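Local coordinates for aminoglycoside 3'-phosphotransferase AphA1-IAB (Acinetobacter baumannii, PDB 4FEW), which phosphorylates kanamycin and related aminoglycosides at the 3'-hydroxyl with ATP, conferring resistance to these antibiotics, at residues P51-K56 with W96-A101. Sequence-based numbering, arbitrary orientation.
Sequences PELFLK and WLLTTA. With PP2 (1-tert-butyl-3-(4-chloro-phenyl)-1H-pyrazolo[3,4-D]pyrimidin-4-ylamine), chain H.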
loop_
_atom_site.group_PDB
_atom_site.type_symbol
_atom_site.label_atom_id
_atom_site.label_comp_id
_atom_site.label_asym_id
_atom_site.label_seq_id
_atom_site.Cartn_x
_atom_site.Cartn_y
_atom_site.Cartn_z
ATOM N N PRO A 51 18.719 7.224 12.067
ATOM C CA PRO A 51 17.667 6.217 11.877
ATOM C C PRO A 51 17.871 5.417 10.600
ATOM O O PRO A 51 18.518 5.892 9.668
ATOM C CB PRO A 51 16.393 7.061 11.757
ATOM C CG PRO A 51 16.871 8.383 11.227
ATOM C CD PRO A 51 18.223 8.597 11.858
ATOM N N GLU A 52 17.334 4.205 10.572
ATOM C CA GLU A 52 17.280 3.429 9.347
ATOM C C GLU A 52 16.442 4.203 8.335
ATOM O O GLU A 52 15.411 4.774 8.698
ATOM C CB GLU A 52 16.638 2.072 9.628
ATOM C CG GLU A 52 16.516 1.166 8.420
ATOM C CD GLU A 52 16.007 -0.218 8.784
ATOM O OE1 GLU A 52 14.815 -0.346 9.139
ATOM O OE2 GLU A 52 16.801 -1.181 8.724
ATOM N N LEU A 53 16.886 4.232 7.078
ATOM C CA LEU A 53 16.100 4.853 6.003
ATOM C C LEU A 53 15.745 3.851 4.913
ATOM O O LEU A 53 16.371 2.793 4.795
ATOM C CB LEU A 53 16.872 6.006 5.355
ATOM C CG LEU A 53 17.413 7.101 6.266
ATOM C CD1 LEU A 53 18.164 8.145 5.462
ATOM C CD2 LEU A 53 16.265 7.731 7.033
ATOM N N PHE A 54 14.745 4.198 4.107
ATOM C CA PHE A 54 14.500 3.480 2.862
ATOM C C PHE A 54 14.582 4.434 1.683
ATOM O O PHE A 54 14.118 5.568 1.765
ATOM C CB PHE A 54 13.154 2.755 2.888
ATOM C CG PHE A 54 13.197 1.435 3.615
ATOM C CD1 PHE A 54 13.578 0.278 2.954
ATOM C CD2 PHE A 54 12.875 1.355 4.962
ATOM C CE1 PHE A 54 13.639 -0.938 3.625
ATOM C CE2 PHE A 54 12.920 0.147 5.634
ATOM C CZ PHE A 54 13.311 -1.003 4.967
ATOM N N LEU A 55 15.199 3.977 0.599
ATOM C CA LEU A 55 15.225 4.732 -0.650
ATOM C C LEU A 55 14.559 3.926 -1.759
ATOM O O LEU A 55 14.939 2.791 -2.021
ATOM C CB LEU A 55 16.660 5.088 -1.038
ATOM C CG LEU A 55 16.861 5.876 -2.337
ATOM C CD1 LEU A 55 16.175 7.233 -2.270
ATOM C CD2 LEU A 55 18.344 6.046 -2.621
ATOM N N LYS A 56 13.552 4.515 -2.387
ATOM C CA LYS A 56 12.873 3.905 -3.517
ATOM C C LYS A 56 13.287 4.632 -4.779
ATOM O O LYS A 56 13.293 5.857 -4.805
ATOM C CB LYS A 56 11.363 4.051 -3.374
ATOM C CG LYS A 56 10.647 2.895 -2.717
ATOM C CD LYS A 56 9.155 2.975 -3.001
ATOM C CE LYS A 56 8.376 1.942 -2.213
ATOM N NZ LYS A 56 6.988 1.833 -2.753
ATOM N N TRP A 96 13.078 9.473 -7.073
ATOM C CA TRP A 96 13.742 8.937 -5.899
ATOM C C TRP A 96 12.952 9.372 -4.666
ATOM O O TRP A 96 12.645 10.549 -4.509
ATOM C CB TRP A 96 15.181 9.447 -5.812
ATOM C CG TRP A 96 15.991 9.198 -7.052
ATOM C CD1 TRP A 96 15.992 9.939 -8.200
ATOM C CD2 TRP A 96 16.921 8.135 -7.258
ATOM N NE1 TRP A 96 16.880 9.407 -9.106
ATOM C CE2 TRP A 96 17.456 8.292 -8.556
ATOM C CE3 TRP A 96 17.358 7.065 -6.474
ATOM C CZ2 TRP A 96 18.400 7.420 -9.083
ATOM C CZ3 TRP A 96 18.300 6.194 -7.004
ATOM C CH2 TRP A 96 18.809 6.379 -8.293
ATOM N N LEU A 97 12.613 8.418 -3.807
ATOM C CA LEU A 97 11.874 8.708 -2.583
ATOM C C LEU A 97 12.627 8.160 -1.371
ATOM O O LEU A 97 12.781 6.955 -1.228
ATOM C CB LEU A 97 10.478 8.099 -2.656
ATOM C CG LEU A 97 9.617 8.214 -1.398
ATOM C CD1 LEU A 97 9.540 9.679 -0.917
ATOM C CD2 LEU A 97 8.235 7.655 -1.687
ATOM N N LEU A 98 13.097 9.057 -0.507
ATOM C CA LEU A 98 13.829 8.667 0.701
ATOM C C LEU A 98 12.948 8.865 1.925
ATOM O O LEU A 98 12.516 9.983 2.208
ATOM C CB LEU A 98 15.102 9.511 0.846
ATOM C CG LEU A 98 16.048 9.234 2.023
ATOM C CD1 LEU A 98 16.723 7.872 1.906
ATOM C CD2 LEU A 98 17.095 10.337 2.149
ATOM N N THR A 99 12.681 7.788 2.651
ATOM C CA THR A 99 11.821 7.871 3.826
ATOM C C THR A 99 12.501 7.287 5.056
ATOM O O THR A 99 13.418 6.486 4.930
ATOM C CB THR A 99 10.489 7.142 3.601
ATOM O OG1 THR A 99 10.737 5.753 3.336
ATOM C CG2 THR A 99 9.757 7.754 2.417
ATOM N N THR A 100 12.055 7.699 6.244
ATOM C CA THR A 100 12.507 7.065 7.485
ATOM C C THR A 100 11.760 5.758 7.685
ATOM O O THR A 100 10.559 5.678 7.436
ATOM C CB THR A 100 12.283 7.946 8.736
ATOM O OG1 THR A 100 10.877 8.078 8.989
ATOM C CG2 THR A 100 12.930 9.324 8.569
ATOM N N ALA A 101 12.477 4.733 8.130
ATOM C CA ALA A 101 11.866 3.431 8.345
ATOM C C ALA A 101 10.994 3.472 9.587
ATOM O O ALA A 101 11.268 4.207 10.531
ATOM C CB ALA A 101 12.943 2.333 8.472
HETATM C C1 PP2 H . 9.369 0.495 4.448
HETATM N N2 PP2 H . 9.170 1.802 4.683
HETATM C C3 PP2 H . 9.208 2.264 5.912
HETATM N N4 PP2 H . 9.431 1.462 6.938
HETATM C C5 PP2 H . 9.628 0.150 6.784
HETATM C C6 PP2 H . 9.601 -0.387 5.496
HETATM C C8 PP2 H . 9.755 -1.630 4.858
HETATM N N9 PP2 H . 9.605 -1.425 3.550
HETATM N N10 PP2 H . 9.391 -0.229 3.326
HETATM C C11 PP2 H . 10.018 -2.881 5.412
HETATM C C12 PP2 H . 10.179 -3.097 6.772
HETATM C C13 PP2 H . 10.450 -4.356 7.279
HETATM C C14 PP2 H . 10.571 -5.427 6.408
HETATM C C15 PP2 H . 10.420 -5.232 5.039
HETATM C C16 PP2 H . 10.149 -3.961 4.545
HETATM C C22 PP2 H . 9.164 0.308 1.957
HETATM C C23 PP2 H . 10.289 1.272 1.602
HETATM C C24 PP2 H . 9.138 -0.886 1.005
HETATM C C25 PP2 H . 7.804 1.024 1.910
HETATM N N25 PP2 H . 9.845 -0.557 7.885
HETATM CL CL PP2 H . 10.904 -7.000 7.039
HETATM O O HOH W 1 13.487 4.910 11.457
#
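Strands 53-59 and 94-100 pair antiparallel in the five-stranded sheet of a protein-kinase-like N-terminal lobe, and one face of this pairing bounds the pocket that holds the pyrazolopyrimidine inhibitor PP2. The backbone shows how such a pair is built: Phe54 with Thr99 and Lys56 with Leu97 each exchange two N-H...O=C bonds, with the non-hydrogen-bonded pair Leu55-Leu98 between them and Leu53-Thr100, another such pair, before Phe54. Beyond the last strand pair, Ala101 N still reaches Glu52 O at 3.0 Å, a bond nearly straight at 170°, although the donor sits 34° out of the carbonyl plane. Successive residues then sort the side chains. On the face of Leu55 and Leu98, Leu55 CD1 packs on Leu98 CB at 4.0 Å and CD2 meets Trp96 CE3 obliquely; Leu98 CD1 also touches Leu53 CD1 at 3.8 Å. Phe54, Lys56, Leu97 and Thr99 share the other face, where Leu97 continues the packing onto helix 61-76. Lys56 runs extended to salt bridges with Glu69 and Asp217, the Lys-Glu pair being consistent with the one that serves nucleotide binding in kinases. Next to Ala101, Ile102 N hydrogen-bonds PP2, as in a kinase hinge. With CG anti to its carbonyl carbon (chi1 -81°), Phe54 lays one ring face over the inhibitor's fused bicycle, CE2 3.4 Å from PP2 C6, while Ala101 CB meets the ring edge 3.6 Å from Phe54 CE2.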